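Local coordinates for cellobiose 2-epimerase (PDB 3VW5), which catalyses the reversible epimerization of cellobiose to 4-O-beta-D-glucosyl-D-mannose, at residues Asn59-Leu64 with Glu68-Ala73; Asp141-Thr146 with Ala202-Phe207; Tyr148-Arg153 with Thr230-Val235; Gly346-Ser351 with Tyr373-Met378. The protein carries 2 engineered substitutions. One frame throughout, in Å; residues are numbered along the deposited sequence.

Contact 1 (Asn59-Leu64 with Glu68-Ala73); sequences NAYMTL and ELLDNA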
loop_
_atom_site.group_PDB
_atom_site.type_symbol
_atom_site.label_atom_id
_atom_site.label_comp_id
_atom_site.label_asym_id
_atom_site.label_seq_id
_atom_site.Cartn_x
_atom_site.Cartn_y
_atom_site.Cartn_z
ATOM N N ASN A 59 3.012 -0.643 -13.153
ATOM C CA ASN A 59 4.256 0.047 -12.809
ATOM C C ASN A 59 5.531 -0.691 -13.190
ATOM O O ASN A 59 6.572 -0.068 -13.448
ATOM C CB ASN A 59 4.282 0.420 -11.328
ATOM C CG ASN A 59 3.525 1.691 -11.054
ATOM O OD1 ASN A 59 4.118 2.773 -10.969
ATOM N ND2 ASN A 59 2.199 1.578 -10.953
ATOM N N ALA A 60 5.453 -2.017 -13.198
ATOM C CA ALA A 60 6.583 -2.839 -13.605
ATOM C C ALA A 60 6.809 -2.615 -15.098
ATOM O O ALA A 60 7.949 -2.546 -15.582
ATOM C CB ALA A 60 6.307 -4.307 -13.326
ATOM N N TYR A 61 5.709 -2.494 -15.826
ATOM C CA TYR A 61 5.814 -2.240 -17.246
ATOM C C TYR A 61 6.451 -0.866 -17.507
ATOM O O TYR A 61 7.353 -0.730 -18.345
ATOM C CB TYR A 61 4.451 -2.373 -17.914
ATOM C CG TYR A 61 4.448 -1.904 -19.342
ATOM C CD1 TYR A 61 5.079 -2.643 -20.339
ATOM C CD2 TYR A 61 3.817 -0.713 -19.698
ATOM C CE1 TYR A 61 5.078 -2.213 -21.644
ATOM C CE2 TYR A 61 3.807 -0.278 -20.999
ATOM C CZ TYR A 61 4.441 -1.031 -21.973
ATOM O OH TYR A 61 4.442 -0.592 -23.279
ATOM N N MET A 62 6.004 0.147 -16.771
ATOM C CA MET A 62 6.559 1.486 -16.937
ATOM C C MET A 62 8.021 1.584 -16.480
ATOM O O MET A 62 8.689 2.578 -16.740
ATOM C CB MET A 62 5.713 2.528 -16.197
ATOM C CG MET A 62 4.350 2.820 -16.822
ATOM S SD MET A 62 3.507 4.261 -16.085
ATOM C CE MET A 62 3.005 3.629 -14.477
ATOM N N THR A 63 8.528 0.565 -15.800
ATOM C CA THR A 63 9.873 0.663 -15.243
ATOM C C THR A 63 10.883 -0.154 -16.051
ATOM O O THR A 63 12.013 0.279 -16.295
ATOM C CB THR A 63 9.878 0.236 -13.758
ATOM O OG1 THR A 63 9.003 1.100 -13.025
ATOM C CG2 THR A 63 11.278 0.318 -13.161
ATOM N N LEU A 64 10.446 -1.324 -16.491
ATOM C CA LEU A 64 11.325 -2.278 -17.141
ATOM C C LEU A 64 10.958 -2.464 -18.612
ATOM O O LEU A 64 11.783 -2.905 -19.421
ATOM C CB LEU A 64 11.218 -3.616 -16.417
ATOM C CG LEU A 64 11.299 -3.526 -14.898
ATOM C CD1 LEU A 64 11.014 -4.874 -14.314
ATOM C CD2 LEU A 64 12.655 -3.018 -14.454
ATOM N N GLU A 68 4.769 -8.321 -22.000
ATOM C CA GLU A 68 4.200 -9.303 -21.094
ATOM C C GLU A 68 3.629 -8.618 -19.852
ATOM O O GLU A 68 2.531 -8.946 -19.404
ATOM C CB GLU A 68 5.256 -10.342 -20.694
ATOM C CG GLU A 68 4.724 -11.775 -20.624
ATOM C CD GLU A 68 5.838 -12.838 -20.697
ATOM O OE1 GLU A 68 6.078 -13.553 -19.676
ATOM O OE2 GLU A 68 6.464 -12.964 -21.786
ATOM N N LEU A 69 4.371 -7.663 -19.302
ATOM C CA LEU A 69 3.936 -6.990 -18.087
ATOM C C LEU A 69 2.641 -6.208 -18.294
ATOM O O LEU A 69 1.724 -6.277 -17.456
ATOM C CB LEU A 69 5.033 -6.084 -17.538
ATOM C CG LEU A 69 6.344 -6.825 -17.251
ATOM C CD1 LEU A 69 7.463 -5.853 -16.909
ATOM C CD2 LEU A 69 6.163 -7.900 -16.158
ATOM N N LEU A 70 2.558 -5.480 -19.410
ATOM C CA LEU A 70 1.341 -4.751 -19.741
ATOM C C LEU A 70 0.177 -5.672 -20.051
ATOM O O LEU A 70 -0.965 -5.338 -19.772
ATOM C CB LEU A 70 1.554 -3.779 -20.896
ATOM C CG LEU A 70 0.367 -2.820 -21.128
ATOM C CD1 LEU A 70 0.218 -1.822 -19.993
ATOM C CD2 LEU A 70 0.507 -2.075 -22.447
ATOM N N ASP A 71 0.454 -6.836 -20.616
ATOM C CA ASP A 71 -0.613 -7.793 -20.893
ATOM C C ASP A 71 -1.228 -8.334 -19.582
ATOM O O ASP A 71 -2.451 -8.491 -19.472
ATOM C CB ASP A 71 -0.119 -8.927 -21.808
ATOM C CG ASP A 71 -1.260 -9.802 -22.332
ATOM O OD1 ASP A 71 -2.395 -9.290 -22.500
ATOM O OD2 ASP A 71 -1.033 -11.011 -22.582
ATOM N N ASN A 72 -0.371 -8.611 -18.598
ATOM C CA ASN A 72 -0.809 -9.019 -17.265
ATOM C C ASN A 72 -1.564 -7.915 -16.521
ATOM O O ASN A 72 -2.607 -8.168 -15.907
ATOM C CB ASN A 72 0.384 -9.492 -16.438
ATOM C CG ASN A 72 0.821 -10.901 -16.805
ATOM O OD1 ASN A 72 0.038 -11.703 -17.329
ATOM N ND2 ASN A 72 2.080 -11.205 -16.534
ATOM N N ALA A 73 -1.035 -6.693 -16.583
ATOM C CA ALA A 73 -1.779 -5.538 -16.111
ATOM C C ALA A 73 -3.173 -5.563 -16.731
ATOM O O ALA A 73 -4.186 -5.558 -16.017
ATOM C CB ALA A 73 -1.061 -4.241 -16.433
#
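The phenol ring of Tyr61 lies against Leu70, whose CB stands 3.7 Å from the ring centroid and 10° off the normal, a CH-pi contact over the middle of one face. The leucine methyls extend the cover: CD1 lies over CD2 and CE2 of the tyrosine, CD2 over CE2 and CZ. Tyr61 turns CG anti to its own N (chi1 171°), which aims the ring at the facing helix; its CB, pointed that way by the backbone, packs on Leu69 CB at 3.8 Å. These residues join the end of helix 47-64 to the start of helix 67-84, an antiparallel helical hairpin of the (alpha/alpha)6 barrel, with segment axes 8.3 Å apart at 164°. Replacing Tyr61 with alanine would remove the ring and is likely to open a gap beside Leu70, stripping its CB and methyls of their flat partner. Leu69 CD1 lies 3.6 Å from the backbone Ala60 O and also meets Ala60 CB and Leu64 CB. Leu64 also packs on Leu10 and Ile15 of helix 2-19.

Contact 2 (Asp141-Thr146 with Ala202-Phe207); sequences DIEKNT and ADRLKF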
loop_
_atom_site.group_PDB
_atom_site.type_symbol
_atom_site.label_atom_id
_atom_site.label_comp_id
_atom_site.label_asym_id
_atom_site.label_seq_id
_atom_site.Cartn_x
_atom_site.Cartn_y
_atom_site.Cartn_z
ATOM N N ASP A 141 -17.431 8.766 -6.504
ATOM C CA ASP A 141 -18.146 7.921 -5.561
ATOM C C ASP A 141 -17.642 8.098 -4.136
ATOM O O ASP A 141 -18.428 8.062 -3.200
ATOM C CB ASP A 141 -18.060 6.441 -5.960
ATOM C CG ASP A 141 -18.838 6.133 -7.223
ATOM O OD1 ASP A 141 -19.579 7.039 -7.683
ATOM O OD2 ASP A 141 -18.718 4.995 -7.748
ATOM N N ILE A 142 -16.335 8.273 -3.966
ATOM C CA ILE A 142 -15.778 8.418 -2.625
ATOM C C ILE A 142 -16.240 9.735 -2.028
ATOM O O ILE A 142 -16.669 9.799 -0.869
ATOM C CB ILE A 142 -14.221 8.341 -2.614
ATOM C CG1 ILE A 142 -13.748 6.892 -2.712
ATOM C CG2 ILE A 142 -13.643 8.939 -1.341
ATOM C CD1 ILE A 142 -12.246 6.778 -2.909
ATOM N N GLU A 143 -16.164 10.786 -2.832
ATOM C CA GLU A 143 -16.518 12.117 -2.363
ATOM C C GLU A 143 -18.027 12.267 -2.119
ATOM O O GLU A 143 -18.439 12.964 -1.201
ATOM C CB GLU A 143 -15.993 13.182 -3.314
ATOM C CG GLU A 143 -14.483 13.137 -3.540
ATOM C CD GLU A 143 -13.667 13.479 -2.305
ATOM O OE1 GLU A 143 -13.849 14.577 -1.730
ATOM O OE2 GLU A 143 -12.824 12.646 -1.908
ATOM N N LYS A 144 -18.842 11.591 -2.919
ATOM C CA LYS A 144 -20.286 11.630 -2.736
ATOM C C LYS A 144 -20.731 10.913 -1.456
ATOM O O LYS A 144 -21.485 11.460 -0.647
ATOM C CB LYS A 144 -20.978 10.974 -3.934
ATOM C CG LYS A 144 -22.467 11.295 -4.070
ATOM C CD LYS A 144 -22.652 12.802 -4.013
ATOM C CE LYS A 144 -23.763 13.290 -4.939
ATOM N NZ LYS A 144 -25.111 13.102 -4.330
ATOM N N ASN A 145 -20.260 9.685 -1.275
ATOM C CA ASN A 145 -20.844 8.803 -0.277
ATOM C C ASN A 145 -20.083 8.614 1.033
ATOM O O ASN A 145 -20.674 8.156 2.015
ATOM C CB ASN A 145 -21.173 7.436 -0.901
ATOM C CG ASN A 145 -22.087 7.563 -2.110
ATOM O OD1 ASN A 145 -23.284 7.794 -1.970
ATOM N ND2 ASN A 145 -21.519 7.439 -3.305
ATOM N N THR A 146 -18.796 8.955 1.066
ATOM C CA THR A 146 -17.977 8.626 2.244
ATOM C C THR A 146 -17.498 9.854 2.990
ATOM O O THR A 146 -16.988 9.750 4.092
ATOM C CB THR A 146 -16.741 7.774 1.889
ATOM O OG1 THR A 146 -15.743 8.586 1.247
ATOM C CG2 THR A 146 -17.124 6.619 0.980
ATOM N N ALA A 202 -6.634 17.653 -6.643
ATOM C CA ALA A 202 -5.627 18.263 -5.777
ATOM C C ALA A 202 -6.235 18.929 -4.544
ATOM O O ALA A 202 -5.651 18.890 -3.465
ATOM C CB ALA A 202 -4.749 19.233 -6.541
ATOM N N ASP A 203 -7.409 19.529 -4.677
ATOM C CA ASP A 203 -8.058 20.107 -3.503
ATOM C C ASP A 203 -8.280 19.073 -2.408
ATOM O O ASP A 203 -7.885 19.294 -1.265
ATOM C CB ASP A 203 -9.373 20.806 -3.861
ATOM C CG ASP A 203 -9.148 22.174 -4.473
ATOM O OD1 ASP A 203 -8.094 22.789 -4.161
ATOM O OD2 ASP A 203 -10.015 22.620 -5.273
ATOM N N ARG A 204 -8.892 17.946 -2.756
ATOM C CA ARG A 204 -9.141 16.907 -1.771
ATOM C C ARG A 204 -7.817 16.380 -1.197
ATOM O O ARG A 204 -7.681 16.223 0.030
ATOM C CB ARG A 204 -9.968 15.778 -2.379
ATOM C CG ARG A 204 -11.215 16.254 -3.107
ATOM C CD ARG A 204 -12.034 17.169 -2.235
ATOM N NE ARG A 204 -12.432 16.527 -0.988
ATOM C CZ ARG A 204 -12.284 17.077 0.214
ATOM N NH1 ARG A 204 -11.745 18.284 0.333
ATOM N NH2 ARG A 204 -12.672 16.415 1.297
ATOM N N LEU A 205 -6.847 16.135 -2.082
ATOM C CA LEU A 205 -5.497 15.738 -1.692
ATOM C C LEU A 205 -4.927 16.660 -0.622
ATOM O O LEU A 205 -4.345 16.185 0.360
ATOM C CB LEU A 205 -4.545 15.763 -2.896
ATOM C CG LEU A 205 -3.463 14.678 -3.084
ATOM C CD1 LEU A 205 -2.260 15.257 -3.783
ATOM C CD2 LEU A 205 -3.013 13.971 -1.796
ATOM N N LYS A 206 -5.060 17.975 -0.814
ATOM C CA LYS A 206 -4.467 18.911 0.135
ATOM C C LYS A 206 -5.201 18.830 1.476
ATOM O O LYS A 206 -4.597 18.955 2.552
ATOM C CB LYS A 206 -4.433 20.336 -0.419
ATOM C CG LYS A 206 -3.329 20.592 -1.446
ATOM C CD LYS A 206 -3.596 21.867 -2.253
ATOM C CE LYS A 206 -2.494 22.131 -3.289
ATOM N NZ LYS A 206 -2.171 23.599 -3.486
ATOM N N PHE A 207 -6.502 18.583 1.413
ATOM C CA PHE A 207 -7.263 18.398 2.627
ATOM C C PHE A 207 -6.780 17.145 3.395
ATOM O O PHE A 207 -6.652 17.162 4.630
ATOM C CB PHE A 207 -8.747 18.329 2.314
ATOM C CG PHE A 207 -9.570 17.731 3.418
ATOM C CD1 PHE A 207 -9.927 16.395 3.384
ATOM C CD2 PHE A 207 -9.985 18.506 4.490
ATOM C CE1 PHE A 207 -10.688 15.832 4.398
ATOM C CE2 PHE A 207 -10.746 17.955 5.510
ATOM C CZ PHE A 207 -11.096 16.608 5.462
#
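Glu143 and Arg204 reach each other by folding: both set CG beside their backbone N (chi1 -57° for the glutamate), then the glutamate bends at chi2 and the arginine at chi2 and chi3. The two side chains run antiparallel alongside each other, and a salt bridge forms where they meet. Arg204 NE donates to Glu143 OE1 at 2.5 Å, with an N-H...O angle of 150°. The carboxylate oxygen sits at the edge of the guanidinium, near its plane, while NE comes to the syn side of OE1 but out of the carboxylate plane; the planes of the two flat groups are 66° apart. The aliphatic CG and CD of Arg204 lie alongside the same oxygen. Glu143 OE2 accepts hydrogen bonds from the hydroxyls of Tyr152 and Tyr189, so both carboxylate oxygens have partners and the rotation of the group is fixed. Just beyond Glu143, Thr146 OG1 bonds to Ile142 O at 2.6 Å, and Asn145 ND2 reaches Asp141 O, already taken by Asn145 N. The salt bridge spans helices 129-145 and 199-216 near the surface of the barrel; Tyr189 of helix 179-196 and Tyr152 of strand 151-156 both pack against Arg204, so three helices and a strand meet around the charged pair.

Contact 3 (Tyr148-Arg153 with Thr230-Val235); sequences YEYGYR and TAFNLV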
loop_
_atom_site.group_PDB
_atom_site.type_symbol
_atom_site.label_atom_id
_atom_site.label_comp_id
_atom_site.label_asym_id
_atom_site.label_seq_id
_atom_site.Cartn_x
_atom_site.Cartn_y
_atom_site.Cartn_z
ATOM N N TYR A 148 -17.921 12.992 5.165
ATOM C CA TYR A 148 -18.795 13.706 6.085
ATOM C C TYR A 148 -18.099 14.988 6.528
ATOM O O TYR A 148 -16.955 15.217 6.132
ATOM C CB TYR A 148 -19.199 12.796 7.251
ATOM C CG TYR A 148 -20.171 11.703 6.835
ATOM C CD1 TYR A 148 -21.469 11.666 7.348
ATOM C CD2 TYR A 148 -19.807 10.734 5.899
ATOM C CE1 TYR A 148 -22.366 10.686 6.969
ATOM C CE2 TYR A 148 -20.705 9.746 5.508
ATOM C CZ TYR A 148 -21.985 9.733 6.050
ATOM O OH TYR A 148 -22.893 8.768 5.676
ATOM N N GLU A 149 -18.776 15.831 7.309
ATOM C CA GLU A 149 -18.221 17.148 7.667
ATOM C C GLU A 149 -16.858 17.076 8.337
ATOM O O GLU A 149 -16.028 17.955 8.145
ATOM C CB GLU A 149 -19.148 17.947 8.588
ATOM C CG GLU A 149 -20.353 18.548 7.926
ATOM C CD GLU A 149 -20.038 19.712 7.001
ATOM O OE1 GLU A 149 -19.286 20.643 7.382
ATOM O OE2 GLU A 149 -20.569 19.694 5.879
ATOM N N TYR A 150 -16.631 16.054 9.149
ATOM C CA TYR A 150 -15.394 15.990 9.913
ATOM C C TYR A 150 -14.471 14.932 9.319
ATOM O O TYR A 150 -13.681 14.320 10.032
ATOM C CB TYR A 150 -15.684 15.715 11.398
ATOM C CG TYR A 150 -14.591 16.144 12.372
ATOM C CD1 TYR A 150 -13.389 16.693 11.924
ATOM C CD2 TYR A 150 -14.766 15.993 13.751
ATOM C CE1 TYR A 150 -12.396 17.077 12.814
ATOM C CE2 TYR A 150 -13.777 16.376 14.648
ATOM C CZ TYR A 150 -12.594 16.918 14.172
ATOM O OH TYR A 150 -11.614 17.302 15.064
ATOM N N GLY A 151 -14.580 14.726 8.009
ATOM C CA GLY A 151 -13.684 13.841 7.288
ATOM C C GLY A 151 -14.335 12.599 6.700
ATOM O O GLY A 151 -15.544 12.403 6.792
ATOM N N TYR A 152 -13.517 11.745 6.098
ATOM C CA TYR A 152 -14.004 10.527 5.475
ATOM C C TYR A 152 -14.412 9.470 6.496
ATOM O O TYR A 152 -13.724 9.268 7.498
ATOM C CB TYR A 152 -12.923 9.953 4.545
ATOM C CG TYR A 152 -12.560 10.873 3.404
ATOM C CD1 TYR A 152 -13.281 10.846 2.208
ATOM C CD2 TYR A 152 -11.514 11.784 3.521
ATOM C CE1 TYR A 152 -12.969 11.701 1.162
ATOM C CE2 TYR A 152 -11.191 12.644 2.468
ATOM C CZ TYR A 152 -11.928 12.592 1.298
ATOM O OH TYR A 152 -11.627 13.422 0.251
ATOM N N ARG A 153 -15.531 8.795 6.235
ATOM C CA ARG A 153 -15.898 7.582 6.963
ATOM C C ARG A 153 -15.494 6.358 6.153
ATOM O O ARG A 153 -15.380 6.432 4.938
ATOM C CB ARG A 153 -17.392 7.571 7.251
ATOM C CG ARG A 153 -17.772 8.560 8.310
ATOM C CD ARG A 153 -19.219 8.426 8.670
ATOM N NE ARG A 153 -19.590 9.396 9.694
ATOM C CZ ARG A 153 -20.802 9.481 10.233
ATOM N NH1 ARG A 153 -21.762 8.641 9.845
ATOM N NH2 ARG A 153 -21.052 10.397 11.161
ATOM N N THR A 230 -15.512 9.132 15.839
ATOM C CA THR A 230 -16.179 10.032 14.913
ATOM C C THR A 230 -15.851 11.487 15.221
ATOM O O THR A 230 -16.178 12.374 14.446
ATOM C CB THR A 230 -17.689 9.786 14.898
ATOM O OG1 THR A 230 -18.113 9.455 16.220
ATOM C CG2 THR A 230 -18.022 8.602 13.997
ATOM N N ALA A 231 -15.168 11.713 16.341
ATOM C CA ALA A 231 -14.717 13.045 16.760
ATOM C C ALA A 231 -13.226 13.287 16.472
ATOM O O ALA A 231 -12.644 14.298 16.891
ATOM C CB ALA A 231 -15.000 13.237 18.244
ATOM N N PHE A 232 -12.614 12.353 15.751
ATOM C CA PHE A 232 -11.168 12.369 15.545
ATOM C C PHE A 232 -10.363 12.394 16.843
ATOM O O PHE A 232 -9.279 12.979 16.908
ATOM C CB PHE A 232 -10.751 13.511 14.623
ATOM C CG PHE A 232 -10.466 13.060 13.233
ATOM C CD1 PHE A 232 -9.434 12.171 12.994
ATOM C CD2 PHE A 232 -11.238 13.491 12.171
ATOM C CE1 PHE A 232 -9.163 11.731 11.707
ATOM C CE2 PHE A 232 -10.974 13.057 10.877
ATOM C CZ PHE A 232 -9.934 12.176 10.644
ATOM N N ASN A 233 -10.904 11.757 17.873
ATOM C CA ASN A 233 -10.148 11.536 19.082
ATOM C C ASN A 233 -9.552 10.138 19.090
ATOM O O ASN A 233 -10.128 9.192 18.550
ATOM C CB ASN A 233 -11.009 11.772 20.327
ATOM C CG ASN A 233 -11.159 13.235 20.668
ATOM O OD1 ASN A 233 -10.314 14.066 20.325
ATOM N ND2 ASN A 233 -12.242 13.562 21.357
ATOM N N LEU A 234 -8.397 10.021 19.725
ATOM C CA LEU A 234 -7.647 8.778 19.773
ATOM C C LEU A 234 -8.410 7.624 20.424
ATOM O O LEU A 234 -9.071 7.788 21.451
ATOM C CB LEU A 234 -6.337 9.025 20.511
ATOM C CG LEU A 234 -5.143 8.094 20.346
ATOM C CD1 LEU A 234 -4.926 7.663 18.901
ATOM C CD2 LEU A 234 -3.944 8.862 20.865
ATOM N N VAL A 235 -8.315 6.462 19.791
ATOM C CA VAL A 235 -8.895 5.212 20.269
ATOM C C VAL A 235 -7.773 4.183 20.318
ATOM O O VAL A 235 -7.061 4.005 19.331
ATOM C CB VAL A 235 -9.944 4.686 19.277
ATOM C CG1 VAL A 235 -10.095 3.164 19.415
ATOM C CG2 VAL A 235 -11.274 5.413 19.444
#
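A two-residue beta-hairpin turn, the type I turn from Tyr148 to Gly151 that joins strands 147-148 and 151-156, brings Tyr150 against the loop that follows strand 223-228. The turn is closed by paired backbone bonds, Tyr148 N to Gly151 O and Gly151 N to Tyr148 O. Gly151 has a positive phi of 114° with an extended psi, a combination in which a CB would be jammed against the preceding carbonyl and would also run close to Phe232 CE2. The main side-chain contact is an edge-to-face aromatic pair: Phe232 points its CD2 edge at one face of Tyr150, toward the rim of the ring, with CD2 3.8 Å from Tyr150 CE1. The centroids are 5.3 Å apart and the planes meet at 63°. Tyr150 holds CG anti to its backbone N (chi1 -157°), which carries the ring across to the loop, where CE2 comes 3.3 Å from Ala231 O. In return Tyr150 O lies in the plane of the Phe232 ring, at its CE2 edge. The buried Phe232 also touches Ile182, Gln211 and Ile215 and makes a second edge-to-face pair with Phe228. Lys177 NZ makes weak hydrogen bonds to both Tyr150 O and Thr230 O. The hairpin and the loop are thus held without a direct hydrogen bond: the Phe232 edge, with its slightly positive hydrogens, meets the Tyr150 face and Tyr150 O, while Ala231 O comes near Tyr150 CE2 obliquely.

Contact 4 (Gly346-Ser351 with Tyr373-Met378); sequences GGEWYS and YHNGRM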
loop_
_atom_site.group_PDB
_atom_site.type_symbol
_atom_site.label_atom_id
_atom_site.label_comp_id
_atom_site.label_asym_id
_atom_site.label_seq_id
_atom_site.Cartn_x
_atom_site.Cartn_y
_atom_site.Cartn_z
ATOM N N GLY A 346 8.080 -22.846 -5.352
ATOM C CA GLY A 346 8.430 -21.572 -5.908
ATOM C C GLY A 346 7.591 -20.677 -5.000
ATOM O O GLY A 346 6.369 -20.558 -5.157
ATOM N N GLY A 347 8.237 -20.113 -3.988
ATOM C CA GLY A 347 7.605 -19.117 -3.153
ATOM C C GLY A 347 8.227 -17.771 -3.466
ATOM O O GLY A 347 9.061 -17.678 -4.379
ATOM N N GLU A 348 7.834 -16.733 -2.726
ATOM C CA GLU A 348 8.414 -15.420 -2.953
ATOM C C GLU A 348 8.988 -14.777 -1.696
ATOM O O GLU A 348 10.178 -14.912 -1.434
ATOM C CB GLU A 348 7.469 -14.481 -3.734
ATOM C CG GLU A 348 6.155 -14.155 -3.067
ATOM C CD GLU A 348 6.067 -12.690 -2.624
ATOM O OE1 GLU A 348 6.126 -12.460 -1.388
ATOM O OE2 GLU A 348 5.932 -11.784 -3.491
ATOM N N TRP A 349 8.163 -14.061 -0.942
ATOM C CA TRP A 349 8.588 -13.520 0.346
ATOM C C TRP A 349 7.711 -14.129 1.430
ATOM O O TRP A 349 6.505 -14.257 1.249
ATOM C CB TRP A 349 8.457 -11.987 0.401
ATOM C CG TRP A 349 9.435 -11.213 -0.445
ATOM C CD1 TRP A 349 10.064 -11.644 -1.594
ATOM C CD2 TRP A 349 9.904 -9.874 -0.209
ATOM N NE1 TRP A 349 10.891 -10.656 -2.076
ATOM C CE2 TRP A 349 10.812 -9.560 -1.252
ATOM C CE3 TRP A 349 9.638 -8.910 0.771
ATOM C CZ2 TRP A 349 11.457 -8.314 -1.339
ATOM C CZ3 TRP A 349 10.286 -7.676 0.686
ATOM C CH2 TRP A 349 11.186 -7.392 -0.361
ATOM N N TYR A 350 8.310 -14.509 2.552
ATOM C CA TYR A 350 7.519 -14.871 3.713
ATOM C C TYR A 350 6.750 -13.659 4.224
ATOM O O TYR A 350 7.274 -12.540 4.254
ATOM C CB TYR A 350 8.411 -15.389 4.834
ATOM C CG TYR A 350 9.028 -16.729 4.576
ATOM C CD1 TYR A 350 8.295 -17.901 4.753
ATOM C CD2 TYR A 350 10.355 -16.831 4.187
ATOM C CE1 TYR A 350 8.874 -19.140 4.540
ATOM C CE2 TYR A 350 10.941 -18.058 3.964
ATOM C CZ TYR A 350 10.199 -19.208 4.150
ATOM O OH TYR A 350 10.782 -20.427 3.946
ATOM N N SER A 351 5.511 -13.897 4.636
ATOM C CA SER A 351 4.668 -12.882 5.264
ATOM C C SER A 351 5.258 -12.295 6.565
ATOM O O SER A 351 5.412 -11.074 6.694
ATOM C CB SER A 351 3.296 -13.487 5.551
ATOM O OG SER A 351 2.359 -12.491 5.885
ATOM N N TYR A 373 2.439 -5.721 -4.297
ATOM C CA TYR A 373 2.458 -4.265 -4.287
ATOM C C TYR A 373 3.552 -3.657 -3.397
ATOM O O TYR A 373 4.417 -2.922 -3.888
ATOM C CB TYR A 373 1.048 -3.745 -3.973
ATOM C CG TYR A 373 0.934 -2.510 -3.104
ATOM C CD1 TYR A 373 1.257 -1.247 -3.593
ATOM C CD2 TYR A 373 0.429 -2.599 -1.805
ATOM C CE1 TYR A 373 1.115 -0.120 -2.795
ATOM C CE2 TYR A 373 0.287 -1.482 -1.006
ATOM C CZ TYR A 373 0.631 -0.247 -1.497
ATOM O OH TYR A 373 0.487 0.869 -0.700
ATOM N N HIS A 374 3.550 -3.986 -2.110
ATOM C CA HIS A 374 4.580 -3.458 -1.214
ATOM C C HIS A 374 6.011 -3.811 -1.639
ATOM O O HIS A 374 6.890 -2.931 -1.693
ATOM C CB HIS A 374 4.332 -3.883 0.241
ATOM C CG HIS A 374 3.230 -3.124 0.918
ATOM N ND1 HIS A 374 3.348 -1.792 1.262
ATOM C CD2 HIS A 374 1.997 -3.512 1.326
ATOM C CE1 HIS A 374 2.233 -1.394 1.852
ATOM N NE2 HIS A 374 1.400 -2.420 1.907
ATOM N N ASN A 375 6.265 -5.087 -1.923
ATOM C CA ASN A 375 7.636 -5.490 -2.233
ATOM C C ASN A 375 8.028 -5.132 -3.671
ATOM O O ASN A 375 9.185 -4.739 -3.937
ATOM C CB ASN A 375 7.901 -6.967 -1.891
ATOM C CG ASN A 375 6.919 -7.894 -2.547
ATOM O OD1 ASN A 375 6.034 -7.452 -3.280
ATOM N ND2 ASN A 375 7.066 -9.190 -2.302
ATOM N N GLY A 376 7.055 -5.252 -4.580
ATOM C CA GLY A 376 7.160 -4.691 -5.921
ATOM C C GLY A 376 7.495 -3.204 -5.921
ATOM O O GLY A 376 8.448 -2.761 -6.578
ATOM N N ARG A 377 6.736 -2.421 -5.160
ATOM C CA ARG A 377 6.982 -0.982 -5.144
ATOM C C ARG A 377 8.391 -0.637 -4.665
ATOM O O ARG A 377 9.037 0.237 -5.232
ATOM C CB ARG A 377 5.931 -0.227 -4.338
ATOM C CG ARG A 377 5.940 1.266 -4.635
ATOM C CD ARG A 377 4.710 1.962 -4.075
ATOM N NE ARG A 377 4.606 1.788 -2.629
ATOM C CZ ARG A 377 3.607 2.245 -1.885
ATOM N NH1 ARG A 377 2.619 2.932 -2.442
ATOM N NH2 ARG A 377 3.603 2.021 -0.580
ATOM N N MET A 378 8.875 -1.336 -3.638
ATOM C CA MET A 378 10.227 -1.081 -3.121
ATOM C C MET A 378 11.300 -1.290 -4.192
ATOM O O MET A 378 12.225 -0.487 -4.338
ATOM C CB MET A 378 10.528 -1.966 -1.912
ATOM C CG MET A 378 11.916 -1.777 -1.331
ATOM S SD MET A 378 12.540 -3.336 -0.680
ATOM C CE MET A 378 12.645 -4.324 -2.176
#
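Trp349 lays its indole over Asn375, whose CB is 3.5 Å from the centroid of the six-membered ring and 8° off its normal, a CH-pi contact. Asn375 sets CG between its backbone N and carbonyl carbon (chi1 55°), sending its amide back along the same face, with ND2 above the indole and the amide plane nearly perpendicular. ND2 donates to Glu348 OE2 at 3.1 Å, on the syn side. Glu348, with a like chi1 (62°), folds back at chi2, bringing OE1 to Trp349 N, which lies above the carboxylate plane; Lys370 pairs with OE1, Trp18 NE1 with OE2. At the indole edge Met378 CE stands 3.9 Å from Trp349 CH2, while NE1 is bonded to Glu9. A serine in place of Trp349 would probably leave Glu9 without its NE1 donor and Asn375 CB and ND2 without their ring face. This buried contact fixes the loop before strand 352-353 on helix 373-385 of the (alpha/alpha)6 barrel, whose His374 and Arg377 join a charged cluster with Glu187, Glu246 and Glu308.

How the contacts relate
Along the chain contact 1 comes first and contact 4 last, while contacts 2 and 3 interleave, their segments alternating. Contacts 2 and 3 touch, with centres 14 Å apart: Thr146 O of contact 2 meets Arg153 N of contact 3, so the chain just after helix 129-145 is joined directly to strand 151-156. Contacts 1 and 4 lie 16 Å apart between centres without touching; helix 373-385 of contact 4 packs on helix 47-64 of contact 1. Contact 3 lies across the chain's centre from contacts 1 and 4, about 38 Å and 33 Å away between centres, and contact 2 lies across it from contact 4. All four belong to one (alpha/alpha)6 barrel: helix pairs, loops and strands.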